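Local coordinates for fiber protein 2 (Human adenovirus type 41, PDB 2BZV), which probably forms trimeric spikes at the capsid vertices and, through the knob domain present here, attaches the virion to host-cell receptors, at residues Leu72-Asn78 and Ser144-Phe150; Met108-Thr112 and Val138-Ile142; Tyr31-Asn37 and Lys56-Leu62; Phe135-Tyr139 and Ala165-Tyr169. All blocks are in the same frame, centred on the assembly; numbering follows the deposited sequence.

Overall arrangement
The four contacts map the knob's beta-sandwich. Interaction 3 comes first along the chain, at the open end of the hairpin of strands 36-45 and 48-57. Interaction 1 follows, joining strands 69-76 and 146-153. Strand 135-139, the other neighbour of 146-153, serves both interaction 2, where a loop packs on its end, and interaction 4, where it faces strand 165-170 of the other sheet. Interactions 1, 2 and 4 touch, with centres 7 to 13 Å apart. Interaction 3 lies apart, its centre about 21 Å from that of interaction 1 and about 27 Å from that of interaction 2. Sheet pairing, sheet facing and loop packing thus build one compact receptor-binding domain.

Interaction 1: residues Leu72-Asn78 and Ser144-Phe150; sequences LKLPFDN and SGYAFTF
F76 and F148 meet rim to rim on the inward side of an antiparallel strand pair that belongs to one sheet of the knob's beta-sandwich. F76 CE2 stands 3.7 Å from F148 CD2 with the ring planes at 87°, so the rims meet nearly perpendicular. Along the same side, L74 CD1 touches the edge of the F150 ring at CE2 (4.0 Å), and L72 runs beside F150, pointing the same way. F76 and F148 each hold CG anti to the carbonyl carbon (chi1 -59°), and each ring leans back toward the start of its own strand; because the strands are antiparallel, the two lean toward one another. L38, L40 and L42 of strand 36-45 cover this row from the facing sheet.

The other side carries K73, P75, A147 and T149. There the extended K73 chain passes T149, its CG 3.7 Å from T149 OG1, and its NZ ends on the carbonyl of E141.

Three hydrogen-bonded pairs, L72-F150, L74-F148 and F76-Y146, each contribute two backbone bonds, which fixes the register. The longest of these six, from Y146 N to F76 O, measures 3.1 Å, with the donor 41° out of the carbonyl plane. F76 O also accepts from a water that bridges to S144 O.

Past the last pair, solvent helps join the chains: one water links N78 ND2 and G145 N, and two more bridge Y146 OH to N78 O and N78 OD1. Y146 OH also hydrogen-bonds E172 OE2. The Y146 ring is met in its plane by a backbone oxygen, D77 O lying 3.5 Å from Y146 CD2.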
loop_
_atom_site.group_PDB
_atom_site.type_symbol
_atom_site.label_atom_id
_atom_site.label_comp_id
_atom_site.label_asym_id
_atom_site.label_seq_id
_atom_site.Cartn_x
_atom_site.Cartn_y
_atom_site.Cartn_z
ATOM N N LEU A 72 20.275 6.584 -4.693
ATOM C CA LEU A 72 20.536 6.847 -3.285
ATOM C C LEU A 72 20.591 5.513 -2.574
ATOM O O LEU A 72 19.621 4.760 -2.621
ATOM C CB LEU A 72 19.411 7.696 -2.671
ATOM C CG LEU A 72 19.427 7.832 -1.137
ATOM C CD1 LEU A 72 20.632 8.653 -0.716
ATOM C CD2 LEU A 72 18.117 8.445 -0.625
ATOM N N LYS A 73 21.695 5.239 -1.893
ATOM C CA LYS A 73 21.853 4.007 -1.132
ATOM C C LYS A 73 21.862 4.301 0.359
ATOM O O LYS A 73 22.633 5.149 0.828
ATOM C CB LYS A 73 23.141 3.290 -1.538
ATOM C CG LYS A 73 23.264 1.929 -0.899
ATOM C CD LYS A 73 24.414 1.186 -1.538
ATOM C CE LYS A 73 24.476 -0.202 -0.941
ATOM N NZ LYS A 73 25.644 -0.953 -1.507
ATOM N N LEU A 74 21.029 3.582 1.099
ATOM C CA LEU A 74 21.005 3.660 2.560
ATOM C C LEU A 74 21.482 2.309 3.092
ATOM O O LEU A 74 20.764 1.308 2.991
ATOM C CB LEU A 74 19.605 3.966 3.092
ATOM C CG LEU A 74 18.979 5.270 2.571
ATOM C CD1 LEU A 74 17.623 5.460 3.209
ATOM C CD2 LEU A 74 19.856 6.484 2.846
ATOM N N PRO A 75 22.712 2.261 3.613
ATOM C CA PRO A 75 23.273 1.024 4.146
ATOM C C PRO A 75 23.069 0.901 5.650
ATOM O O PRO A 75 23.107 1.916 6.361
ATOM C CB PRO A 75 24.770 1.189 3.839
ATOM C CG PRO A 75 25.008 2.672 4.015
ATOM C CD PRO A 75 23.700 3.357 3.659
ATOM N N PHE A 76 22.889 -0.327 6.124
ATOM C CA PHE A 76 22.684 -0.599 7.550
ATOM C C PHE A 76 23.593 -1.739 7.986
ATOM O O PHE A 76 23.921 -2.622 7.190
ATOM C CB PHE A 76 21.229 -1.005 7.838
ATOM C CG PHE A 76 20.223 0.047 7.429
ATOM C CD1 PHE A 76 19.725 0.960 8.352
ATOM C CD2 PHE A 76 19.781 0.121 6.123
ATOM C CE1 PHE A 76 18.814 1.932 7.948
ATOM C CE2 PHE A 76 18.872 1.078 5.720
ATOM C CZ PHE A 76 18.392 1.984 6.635
ATOM N N ASP A 77 23.965 -1.726 9.262
ATOM C CA ASP A 77 24.695 -2.862 9.820
ATOM C C ASP A 77 23.734 -4.014 10.130
ATOM O O ASP A 77 22.511 -3.904 9.931
ATOM C CB ASP A 77 25.572 -2.438 11.014
ATOM C CG ASP A 77 24.793 -2.050 12.265
ATOM O OD1 ASP A 77 23.582 -2.336 12.369
ATOM O OD2 ASP A 77 25.431 -1.460 13.168
ATOM N N ASN A 78 24.273 -5.130 10.599
ATOM C CA ASN A 78 23.483 -6.332 10.844
ATOM C C ASN A 78 22.507 -6.192 12.010
ATOM O O ASN A 78 21.690 -7.085 12.228
ATOM C CB ASN A 78 24.419 -7.535 11.072
ATOM C CG ASN A 78 24.897 -8.154 9.755
ATOM O OD1 ASN A 78 24.084 -8.511 8.890
ATOM N ND2 ASN A 78 26.224 -8.307 9.628
ATOM N N SER A 144 27.369 -6.968 3.531
ATOM C CA SER A 144 27.130 -7.228 4.959
ATOM C C SER A 144 25.902 -6.422 5.352
ATOM O O SER A 144 25.728 -5.332 4.819
ATOM C CB SER A 144 28.323 -6.761 5.826
ATOM O OG SER A 144 29.511 -7.479 5.575
ATOM N N GLY A 145 25.119 -6.882 6.311
ATOM C CA GLY A 145 24.016 -6.054 6.802
ATOM C C GLY A 145 22.893 -5.953 5.785
ATOM O O GLY A 145 22.529 -6.945 5.141
ATOM N N TYR A 146 22.337 -4.744 5.651
ATOM C CA TYR A 146 21.126 -4.536 4.867
ATOM C C TYR A 146 21.243 -3.248 4.090
ATOM O O TYR A 146 22.081 -2.389 4.413
ATOM C CB TYR A 146 19.919 -4.412 5.820
ATOM C CG TYR A 146 19.749 -5.646 6.687
ATOM C CD1 TYR A 146 19.031 -6.748 6.235
ATOM C CD2 TYR A 146 20.336 -5.727 7.954
ATOM C CE1 TYR A 146 18.888 -7.883 7.021
ATOM C CE2 TYR A 146 20.209 -6.871 8.740
ATOM C CZ TYR A 146 19.489 -7.945 8.262
ATOM O OH TYR A 146 19.353 -9.081 9.026
ATOM N N ALA A 147 20.396 -3.071 3.081
ATOM C CA ALA A 147 20.406 -1.812 2.369
ATOM C C ALA A 147 19.121 -1.584 1.605
ATOM O O ALA A 147 18.403 -2.527 1.240
ATOM C CB ALA A 147 21.586 -1.754 1.378
ATOM N N PHE A 148 18.859 -0.311 1.345
ATOM C CA PHE A 148 17.934 0.108 0.294
ATOM C C PHE A 148 18.741 0.841 -0.763
ATOM O O PHE A 148 19.559 1.701 -0.419
ATOM C CB PHE A 148 16.908 1.125 0.788
ATOM C CG PHE A 148 16.042 0.681 1.921
ATOM C CD1 PHE A 148 14.991 -0.188 1.698
ATOM C CD2 PHE A 148 16.227 1.182 3.181
ATOM C CE1 PHE A 148 14.170 -0.594 2.729
ATOM C CE2 PHE A 148 15.403 0.781 4.219
ATOM C CZ PHE A 148 14.388 -0.116 3.993
ATOM N N THR A 149 18.474 0.542 -2.039
ATOM C CA THR A 149 19.053 1.319 -3.126
ATOM C C THR A 149 17.895 1.833 -3.960
ATOM O O THR A 149 17.180 1.056 -4.583
ATOM C CB THR A 149 20.027 0.512 -3.992
ATOM O OG1 THR A 149 21.046 -0.037 -3.135
ATOM C CG2 THR A 149 20.637 1.407 -5.061
ATOM N N PHE A 150 17.728 3.150 -3.929
ATOM C CA PHE A 150 16.664 3.816 -4.671
ATOM C C PHE A 150 17.238 4.376 -5.958
ATOM O O PHE A 150 18.367 4.864 -5.968
ATOM C CB PHE A 150 16.114 4.971 -3.837
ATOM C CG PHE A 150 15.534 4.531 -2.524
ATOM C CD1 PHE A 150 14.315 3.860 -2.471
ATOM C CD2 PHE A 150 16.210 4.789 -1.333
ATOM C CE1 PHE A 150 13.776 3.447 -1.254
ATOM C CE2 PHE A 150 15.681 4.381 -0.127
ATOM C CZ PHE A 150 14.460 3.708 -0.086
HETATM O O HOH W 1 26.424 -3.058 6.113
HETATM O O HOH W 2 25.936 -9.540 7.244
HETATM O O HOH W 3 21.084 -9.475 11.183
HETATM O O HOH W 4 21.777 -10.419 8.286
#

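Interaction 2: residues Met108-Thr112 and Val138-Ile142; sequences MPNST and VYNEI
N140 sets CG anti to its carbonyl carbon (chi1 -63°), as Y139 does, which swings the carboxamide toward P109, in a loop-on-strand contact of the knob where an Asx turn follows the proline and strand 135-139 ends, with an inverse gamma turn centred on E141 after it. N140 ND2 donates to P109 O over 3.0 Å in a nearly straight bond (170° at the hydrogen). The acceptor lies in the amide plane of N140, whereas the donor stands well above the carbonyl plane of P109, 58° out of it.

The same carboxamide has further partners: ND2 also bonds to Y114 O, and OD1 accepts from A147 N on strand 146-153. Three bonds thus fix the rotation of a buried amide, which joins the loop, held at P109 and Y114, to A147.

Apolar packing accompanies the polar link. The proline ring presses against Y139, with P109 CG 3.7 Å from Y139 CD1 and P109 CB 3.8 Å from Y139 CB. P109 CG also lies 3.8 Å from N140 OD1, so the pyrrolidine ring spans both residues. Y114, F148 and Y169 complete the surroundings of P109.

Beyond the proline, N110 points away from the strand. Its ND2 bonds to T171 O, and its OD1 closes the Asx turn by accepting from T112 N at 2.8 Å, as well as from V113 N.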
loop_
_atom_site.group_PDB
_atom_site.type_symbol
_atom_site.label_atom_id
_atom_site.label_comp_id
_atom_site.label_asym_id
_atom_site.label_seq_id
_atom_site.Cartn_x
_atom_site.Cartn_y
_atom_site.Cartn_z
ATOM N N MET A 108 14.377 -3.949 8.737
ATOM C CA MET A 108 15.300 -4.240 7.646
ATOM C C MET A 108 14.668 -5.180 6.628
ATOM O O MET A 108 13.839 -6.009 6.996
ATOM C CB MET A 108 16.569 -4.883 8.193
ATOM C CG MET A 108 17.356 -3.946 9.103
ATOM S SD MET A 108 18.001 -2.471 8.298
ATOM C CE MET A 108 16.788 -1.206 8.760
ATOM N N PRO A 109 15.040 -5.054 5.346
ATOM C CA PRO A 109 14.498 -5.989 4.349
ATOM C C PRO A 109 14.957 -7.416 4.665
ATOM O O PRO A 109 16.146 -7.676 4.882
ATOM C CB PRO A 109 15.059 -5.472 3.022
ATOM C CG PRO A 109 15.538 -4.076 3.274
ATOM C CD PRO A 109 15.918 -4.041 4.729
ATOM N N ASN A 110 13.992 -8.337 4.681
ATOM C CA ASN A 110 14.226 -9.716 5.056
ATOM C C ASN A 110 15.328 -10.340 4.203
ATOM O O ASN A 110 15.273 -10.263 2.970
ATOM C CB ASN A 110 12.913 -10.469 4.863
ATOM C CG ASN A 110 12.936 -11.871 5.404
ATOM O OD1 ASN A 110 13.603 -12.745 4.837
ATOM N ND2 ASN A 110 12.221 -12.120 6.491
ATOM N N SER A 111 16.319 -10.944 4.850
ATOM C CA SER A 111 17.475 -11.453 4.102
ATOM C C SER A 111 17.268 -12.841 3.521
ATOM O O SER A 111 18.140 -13.323 2.812
ATOM C CB SER A 111 18.717 -11.433 4.987
ATOM O OG SER A 111 18.553 -12.283 6.099
ATOM N N THR A 112 16.145 -13.478 3.819
ATOM C CA THR A 112 15.727 -14.693 3.112
ATOM C C THR A 112 14.942 -14.328 1.854
ATOM O O THR A 112 15.176 -14.888 0.771
ATOM C CB THR A 112 14.873 -15.579 4.031
ATOM O OG1 THR A 112 15.671 -15.985 5.151
ATOM C CG2 THR A 112 14.365 -16.806 3.276
ATOM N N VAL A 138 15.829 -1.473 -4.768
ATOM C CA VAL A 138 16.447 -2.796 -4.652
ATOM C C VAL A 138 16.896 -2.979 -3.236
ATOM O O VAL A 138 17.416 -2.049 -2.592
ATOM C CB VAL A 138 17.767 -2.695 -5.680
ATOM C CG1 VAL A 138 18.704 -3.885 -5.445
ATOM C CG2 VAL A 138 17.272 -2.584 -7.173
ATOM N N TYR A 139 16.678 -4.181 -2.726
ATOM C CA TYR A 139 16.945 -4.508 -1.334
ATOM C C TYR A 139 18.228 -5.306 -1.169
ATOM O O TYR A 139 18.494 -6.245 -1.921
ATOM C CB TYR A 139 15.766 -5.297 -0.755
ATOM C CG TYR A 139 14.455 -4.537 -0.894
ATOM C CD1 TYR A 139 14.184 -3.432 -0.089
ATOM C CD2 TYR A 139 13.513 -4.888 -1.856
ATOM C CE1 TYR A 139 12.991 -2.724 -0.231
ATOM C CE2 TYR A 139 12.318 -4.178 -2.004
ATOM C CZ TYR A 139 12.079 -3.098 -1.187
ATOM O OH TYR A 139 10.906 -2.369 -1.296
ATOM N N ASN A 140 18.999 -4.919 -0.166
ATOM C CA ASN A 140 20.159 -5.674 0.287
ATOM C C ASN A 140 21.242 -5.882 -0.764
ATOM O O ASN A 140 21.897 -6.922 -0.777
ATOM C CB ASN A 140 19.704 -6.999 0.924
ATOM C CG ASN A 140 18.860 -6.765 2.165
ATOM O OD1 ASN A 140 18.945 -5.710 2.797
ATOM N ND2 ASN A 140 18.082 -7.762 2.543
ATOM N N GLU A 141 21.447 -4.878 -1.612
ATOM C CA GLU A 141 22.575 -4.910 -2.537
ATOM C C GLU A 141 23.799 -4.409 -1.777
ATOM O O GLU A 141 24.204 -3.249 -1.904
ATOM C CB GLU A 141 22.285 -4.044 -3.753
ATOM C CG GLU A 141 23.292 -4.240 -4.882
ATOM C CD GLU A 141 22.915 -3.416 -6.091
ATOM O OE1 GLU A 141 22.030 -3.852 -6.851
ATOM O OE2 GLU A 141 23.512 -2.334 -6.268
ATOM N N ILE A 142 24.351 -5.292 -0.952
ATOM C CA ILE A 142 25.398 -4.922 0.000
ATOM C C ILE A 142 26.029 -6.224 0.475
ATOM O O ILE A 142 25.354 -7.262 0.493
ATOM C CB ILE A 142 24.813 -4.069 1.174
ATOM C CG1 ILE A 142 25.909 -3.401 2.003
ATOM C CG2 ILE A 142 23.855 -4.912 2.027
ATOM C CD1 ILE A 142 25.381 -2.244 2.837
#

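Interaction 3: residues Tyr31-Asn37 and Lys56-Leu62; sequences YETQDAN and KGLKGAL
The Y31 ring is approached obliquely by A61 CB and L62 CD2, and a water lies in its plane at the edge. Its CE2 comes to 3.5 Å from L62 CD2, and its CD2 to 3.8 Å from A61 CB. A second flat group, the D35 carboxylate, has one face covered by L62 CD1, which stands 3.4 Å from D35 CG almost along the plane normal; E32 N comes from the other face.

D35 CG sits between the backbone N and the carbonyl carbon (chi1 60°), which turns the carboxylate back to its own loop. OD2 accepts from Y31 N on its syn side, and from E32 N, which stands 62° out of the carboxylate plane. OD1 accepts from I30 N. The water at the edge of the Y31 ring is the one that donates to D35 OD2 and K59 O.

At its open end the hairpin of strands 36-45 and 48-57 keeps its pairing as far as N37-K56, which exchange two bonds, and A36-G57. Beyond that non-hydrogen-bonded pair, D35 O takes a 2.8 Å bond from L58 N and a weak one from K59 N.

K59 then bends at chi3 and runs over the loop, its CD 3.4 Å from Q34 O. E32 crosses it at about a right angle. The salt bridge from E32 OE2 to K59 NZ is long, 3.6 Å, and a water bonded to E32 OE2, T33 O and K59 NZ bridges it.

The chemistry is therefore divided: the exposed charge pair is loosely joined through solvent, whereas the buried D35 carboxylate is met by three successive backbone N-H groups, an arrangement that would be expected to favour its anionic form and hold the loop's shape.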
loop_
_atom_site.group_PDB
_atom_site.type_symbol
_atom_site.label_atom_id
_atom_site.label_comp_id
_atom_site.label_asym_id
_atom_site.label_seq_id
_atom_site.Cartn_x
_atom_site.Cartn_y
_atom_site.Cartn_z
ATOM N N TYR A 31 25.462 15.513 -4.649
ATOM C CA TYR A 31 26.647 15.983 -5.395
ATOM C C TYR A 31 27.516 16.884 -4.541
ATOM O O TYR A 31 28.723 16.948 -4.747
ATOM C CB TYR A 31 26.232 16.782 -6.619
ATOM C CG TYR A 31 25.393 16.064 -7.637
ATOM C CD1 TYR A 31 25.775 14.830 -8.159
ATOM C CD2 TYR A 31 24.238 16.656 -8.122
ATOM C CE1 TYR A 31 25.000 14.194 -9.117
ATOM C CE2 TYR A 31 23.457 16.031 -9.074
ATOM C CZ TYR A 31 23.835 14.799 -9.571
ATOM O OH TYR A 31 23.052 14.184 -10.524
ATOM N N GLU A 32 26.899 17.617 -3.625
ATOM C CA GLU A 32 27.626 18.467 -2.683
ATOM C C GLU A 32 26.909 18.415 -1.353
ATOM O O GLU A 32 25.795 17.888 -1.251
ATOM C CB GLU A 32 27.748 19.906 -3.174
ATOM C CG GLU A 32 26.433 20.633 -3.351
ATOM C CD GLU A 32 26.626 22.057 -3.856
ATOM O OE1 GLU A 32 26.780 22.261 -5.079
ATOM O OE2 GLU A 32 26.617 22.998 -3.027
ATOM N N THR A 33 27.543 18.936 -0.317
ATOM C CA THR A 33 27.008 18.853 1.032
ATOM C C THR A 33 25.632 19.496 1.148
ATOM O O THR A 33 25.463 20.656 0.777
ATOM C CB THR A 33 27.952 19.564 2.018
ATOM O OG1 THR A 33 29.279 19.043 1.868
ATOM C CG2 THR A 33 27.473 19.353 3.449
ATOM N N GLN A 34 24.663 18.747 1.670
ATOM C CA GLN A 34 23.339 19.276 1.993
ATOM C C GLN A 34 22.685 19.977 0.810
ATOM O O GLN A 34 22.174 21.084 0.918
ATOM C CB GLN A 34 23.433 20.178 3.230
ATOM C CG GLN A 34 23.746 19.342 4.473
ATOM C CD GLN A 34 23.683 20.149 5.746
ATOM O OE1 GLN A 34 23.864 21.365 5.728
ATOM N NE2 GLN A 34 23.424 19.486 6.866
ATOM N N ASP A 35 22.669 19.284 -0.326
ATOM C CA ASP A 35 22.080 19.820 -1.539
ATOM C C ASP A 35 20.668 19.311 -1.782
ATOM O O ASP A 35 20.049 19.709 -2.772
ATOM C CB ASP A 35 22.974 19.550 -2.762
ATOM C CG ASP A 35 23.233 18.071 -3.023
ATOM O OD1 ASP A 35 22.741 17.205 -2.264
ATOM O OD2 ASP A 35 23.945 17.771 -4.025
ATOM N N ALA A 36 20.152 18.463 -0.885
ATOM C CA ALA A 36 18.838 17.875 -1.084
ATOM C C ALA A 36 18.115 17.660 0.232
ATOM O O ALA A 36 18.725 17.621 1.310
ATOM C CB ALA A 36 18.973 16.535 -1.817
ATOM N N ASN A 37 16.796 17.500 0.125
ATOM C CA ASN A 37 15.971 17.085 1.246
ATOM C C ASN A 37 15.412 15.705 0.955
ATOM O O ASN A 37 14.769 15.516 -0.083
ATOM C CB ASN A 37 14.829 18.076 1.486
ATOM C CG ASN A 37 14.080 17.754 2.763
ATOM O OD1 ASN A 37 13.310 16.787 2.794
ATOM N ND2 ASN A 37 14.312 18.536 3.815
ATOM N N LYS A 56 13.953 15.966 -2.820
ATOM C CA LYS A 56 13.886 17.268 -3.472
ATOM C C LYS A 56 15.283 17.847 -3.615
ATOM O O LYS A 56 15.997 18.017 -2.630
ATOM C CB LYS A 56 13.021 18.259 -2.687
ATOM C CG LYS A 56 12.774 19.544 -3.467
ATOM C CD LYS A 56 11.988 20.586 -2.690
ATOM C CE LYS A 56 11.793 21.851 -3.520
ATOM N NZ LYS A 56 10.783 22.781 -2.930
ATOM N N GLY A 57 15.667 18.154 -4.845
ATOM C CA GLY A 57 16.973 18.774 -5.071
ATOM C C GLY A 57 16.883 20.269 -4.798
ATOM O O GLY A 57 15.920 20.923 -5.205
ATOM N N LEU A 58 17.876 20.807 -4.103
ATOM C CA LEU A 58 17.798 22.177 -3.611
ATOM C C LEU A 58 18.911 23.111 -4.075
ATOM O O LEU A 58 18.696 24.328 -4.111
ATOM C CB LEU A 58 17.791 22.164 -2.085
ATOM C CG LEU A 58 16.608 21.424 -1.448
ATOM C CD1 LEU A 58 16.828 21.293 0.046
ATOM C CD2 LEU A 58 15.293 22.127 -1.771
ATOM N N LYS A 59 20.073 22.561 -4.401
ATOM C CA LYS A 59 21.265 23.357 -4.691
ATOM C C LYS A 59 22.048 22.732 -5.816
ATOM O O LYS A 59 22.005 21.515 -5.991
ATOM C CB LYS A 59 22.219 23.349 -3.490
ATOM C CG LYS A 59 21.839 24.177 -2.296
ATOM C CD LYS A 59 22.658 23.848 -1.057
ATOM C CE LYS A 59 24.157 23.790 -1.301
ATOM N NZ LYS A 59 24.901 24.112 -0.051
ATOM N N GLY A 60 22.833 23.534 -6.532
ATOM C CA GLY A 60 23.803 22.979 -7.473
ATOM C C GLY A 60 23.177 22.291 -8.671
ATOM O O GLY A 60 22.132 22.721 -9.155
ATOM N N ALA A 61 23.809 21.216 -9.141
ATOM C CA ALA A 61 23.341 20.496 -10.330
ATOM C C ALA A 61 21.963 19.883 -10.134
ATOM O O ALA A 61 21.254 19.604 -11.103
ATOM C CB ALA A 61 24.326 19.409 -10.750
ATOM N N LEU A 62 21.568 19.668 -8.878
ATOM C CA LEU A 62 20.204 19.179 -8.628
ATOM C C LEU A 62 19.121 20.181 -9.038
ATOM O O LEU A 62 17.942 19.827 -9.096
ATOM C CB LEU A 62 20.021 18.809 -7.158
ATOM C CG LEU A 62 20.817 17.598 -6.673
ATOM C CD1 LEU A 62 20.632 17.435 -5.172
ATOM C CD2 LEU A 62 20.389 16.338 -7.401
HETATM O O HOH W 5 26.048 20.302 -7.418
HETATM O O HOH W 6 26.951 22.599 -0.355
HETATM O O HOH W 7 23.834 19.544 -6.102
#

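Interaction 4: residues Phe135-Tyr139 and Ala165-Tyr169; sequences FSVVY and AVFCY
F135 lays one face of its ring over the methyl group of A165: CB stands 3.6 Å from the ring centroid and almost on the ring normal, a CH-pi contact. V137 N lies over the opposite face, toward the rim. Further along, V137 CG1 reaches 4.2 Å from F167 CB.

At the other end, Y139 reaches across to F167 and Y169. Its OH comes 3.4 Å from F167 CD1, which lies near the edge of the tyrosine ring, and its CZ is 3.5 Å from Y169 CB. The two tyrosine rings meet obliquely, with centroids 5.2 Å apart and planes at 40°. F167 holds CG between its backbone N and carbonyl carbon (chi1 60°), and Y169 does much the same. Both residues face inward on their strand, where F167 packs on L40 and L42 and Y169 on L42.

The segments share no direct hydrogen bond. Their one polar link is a water that lies 2.7 Å from Y139 OH and donates to C168 O. Y169 OH donates a hydrogen bond to F107 O, and the Y169 ring meets F148 edge-to-face.

The strand axes are 8.8 Å apart at their closest and cross at -31°, too far for backbone pairing, so the contact is made by side chains from two facing sheets. On strand 165-170 the alternate residues V166 and C168 point away from strand 135-139: C168 packs on L50 of the second subunit, and V166 on C168 of the third. Aromatic packing between two twisted sheets, one of which also borders its trimer partners, is the arrangement of the adenovirus knob beta-sandwich.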
loop_
_atom_site.group_PDB
_atom_site.type_symbol
_atom_site.label_atom_id
_atom_site.label_comp_id
_atom_site.label_asym_id
_atom_site.label_seq_id
_atom_site.Cartn_x
_atom_site.Cartn_y
_atom_site.Cartn_z
ATOM N N PHE A 135 11.000 4.882 -11.116
ATOM C CA PHE A 135 11.484 4.702 -9.743
ATOM C C PHE A 135 11.707 3.226 -9.527
ATOM O O PHE A 135 10.911 2.411 -9.989
ATOM C CB PHE A 135 10.444 5.196 -8.729
ATOM C CG PHE A 135 10.711 4.765 -7.305
ATOM C CD1 PHE A 135 11.663 5.438 -6.548
ATOM C CD2 PHE A 135 10.029 3.707 -6.715
ATOM C CE1 PHE A 135 11.929 5.074 -5.235
ATOM C CE2 PHE A 135 10.306 3.330 -5.399
ATOM C CZ PHE A 135 11.245 4.017 -4.650
ATOM N N SER A 136 12.777 2.888 -8.826
ATOM C CA SER A 136 12.956 1.522 -8.381
ATOM C C SER A 136 13.588 1.496 -6.999
ATOM O O SER A 136 14.285 2.442 -6.613
ATOM C CB SER A 136 13.809 0.719 -9.359
ATOM O OG SER A 136 15.114 1.256 -9.428
ATOM N N VAL A 137 13.349 0.398 -6.292
ATOM C CA VAL A 137 14.030 0.114 -5.038
ATOM C C VAL A 137 14.548 -1.315 -5.106
ATOM O O VAL A 137 13.814 -2.223 -5.508
ATOM C CB VAL A 137 13.126 0.375 -3.801
ATOM C CG1 VAL A 137 11.812 -0.392 -3.862
ATOM C CG2 VAL A 137 13.896 0.058 -2.523
ATOM N N VAL A 138 15.829 -1.473 -4.768
ATOM C CA VAL A 138 16.447 -2.796 -4.652
ATOM C C VAL A 138 16.896 -2.979 -3.236
ATOM O O VAL A 138 17.416 -2.049 -2.592
ATOM C CB VAL A 138 17.767 -2.695 -5.680
ATOM C CG1 VAL A 138 18.704 -3.885 -5.445
ATOM C CG2 VAL A 138 17.272 -2.584 -7.173
ATOM N N TYR A 139 16.678 -4.181 -2.726
ATOM C CA TYR A 139 16.945 -4.508 -1.334
ATOM C C TYR A 139 18.228 -5.306 -1.169
ATOM O O TYR A 139 18.494 -6.245 -1.921
ATOM C CB TYR A 139 15.766 -5.297 -0.755
ATOM C CG TYR A 139 14.455 -4.537 -0.894
ATOM C CD1 TYR A 139 14.184 -3.432 -0.089
ATOM C CD2 TYR A 139 13.513 -4.888 -1.856
ATOM C CE1 TYR A 139 12.991 -2.724 -0.231
ATOM C CE2 TYR A 139 12.318 -4.178 -2.004
ATOM C CZ TYR A 139 12.079 -3.098 -1.187
ATOM O OH TYR A 139 10.906 -2.369 -1.296
ATOM N N ALA A 165 7.051 8.381 -4.130
ATOM C CA ALA A 165 6.842 6.967 -4.418
ATOM C C ALA A 165 6.477 6.238 -3.142
ATOM O O ALA A 165 6.994 6.553 -2.078
ATOM C CB ALA A 165 8.102 6.353 -5.023
ATOM N N VAL A 166 5.608 5.250 -3.285
ATOM C CA VAL A 166 5.207 4.376 -2.198
ATOM C C VAL A 166 5.630 2.963 -2.549
ATOM O O VAL A 166 5.448 2.519 -3.685
ATOM C CB VAL A 166 3.684 4.483 -1.938
ATOM C CG1 VAL A 166 3.250 3.527 -0.840
ATOM C CG2 VAL A 166 3.318 5.917 -1.596
ATOM N N PHE A 167 6.199 2.245 -1.588
ATOM C CA PHE A 167 6.679 0.886 -1.805
ATOM C C PHE A 167 6.405 0.046 -0.562
ATOM O O PHE A 167 6.080 0.577 0.491
ATOM C CB PHE A 167 8.171 0.871 -2.181
ATOM C CG PHE A 167 9.098 1.463 -1.129
ATOM C CD1 PHE A 167 9.811 0.633 -0.277
ATOM C CD2 PHE A 167 9.253 2.836 -1.025
ATOM C CE1 PHE A 167 10.652 1.172 0.690
ATOM C CE2 PHE A 167 10.094 3.379 -0.063
ATOM C CZ PHE A 167 10.789 2.550 0.787
ATOM N N CYS A 168 6.516 -1.266 -0.697
ATOM C CA CYS A 168 6.167 -2.198 0.373
ATOM C C CYS A 168 7.164 -3.364 0.331
ATOM O O CYS A 168 7.367 -3.905 -0.769
ATOM C CB CYS A 168 4.725 -2.706 0.175
ATOM S SG CYS A 168 4.214 -3.975 1.337
ATOM N N TYR A 169 7.700 -3.794 1.465
ATOM C CA TYR A 169 8.613 -4.930 1.489
ATOM C C TYR A 169 8.405 -5.746 2.761
ATOM O O TYR A 169 7.738 -5.317 3.709
ATOM C CB TYR A 169 10.074 -4.463 1.328
ATOM C CG TYR A 169 10.544 -3.605 2.491
ATOM C CD1 TYR A 169 11.176 -4.173 3.593
ATOM C CD2 TYR A 169 10.347 -2.223 2.484
ATOM C CE1 TYR A 169 11.603 -3.382 4.666
ATOM C CE2 TYR A 169 10.762 -1.427 3.549
ATOM C CZ TYR A 169 11.384 -2.020 4.641
ATOM O OH TYR A 169 11.769 -1.212 5.694
HETATM O O HOH W 8 9.097 -3.414 -2.977
#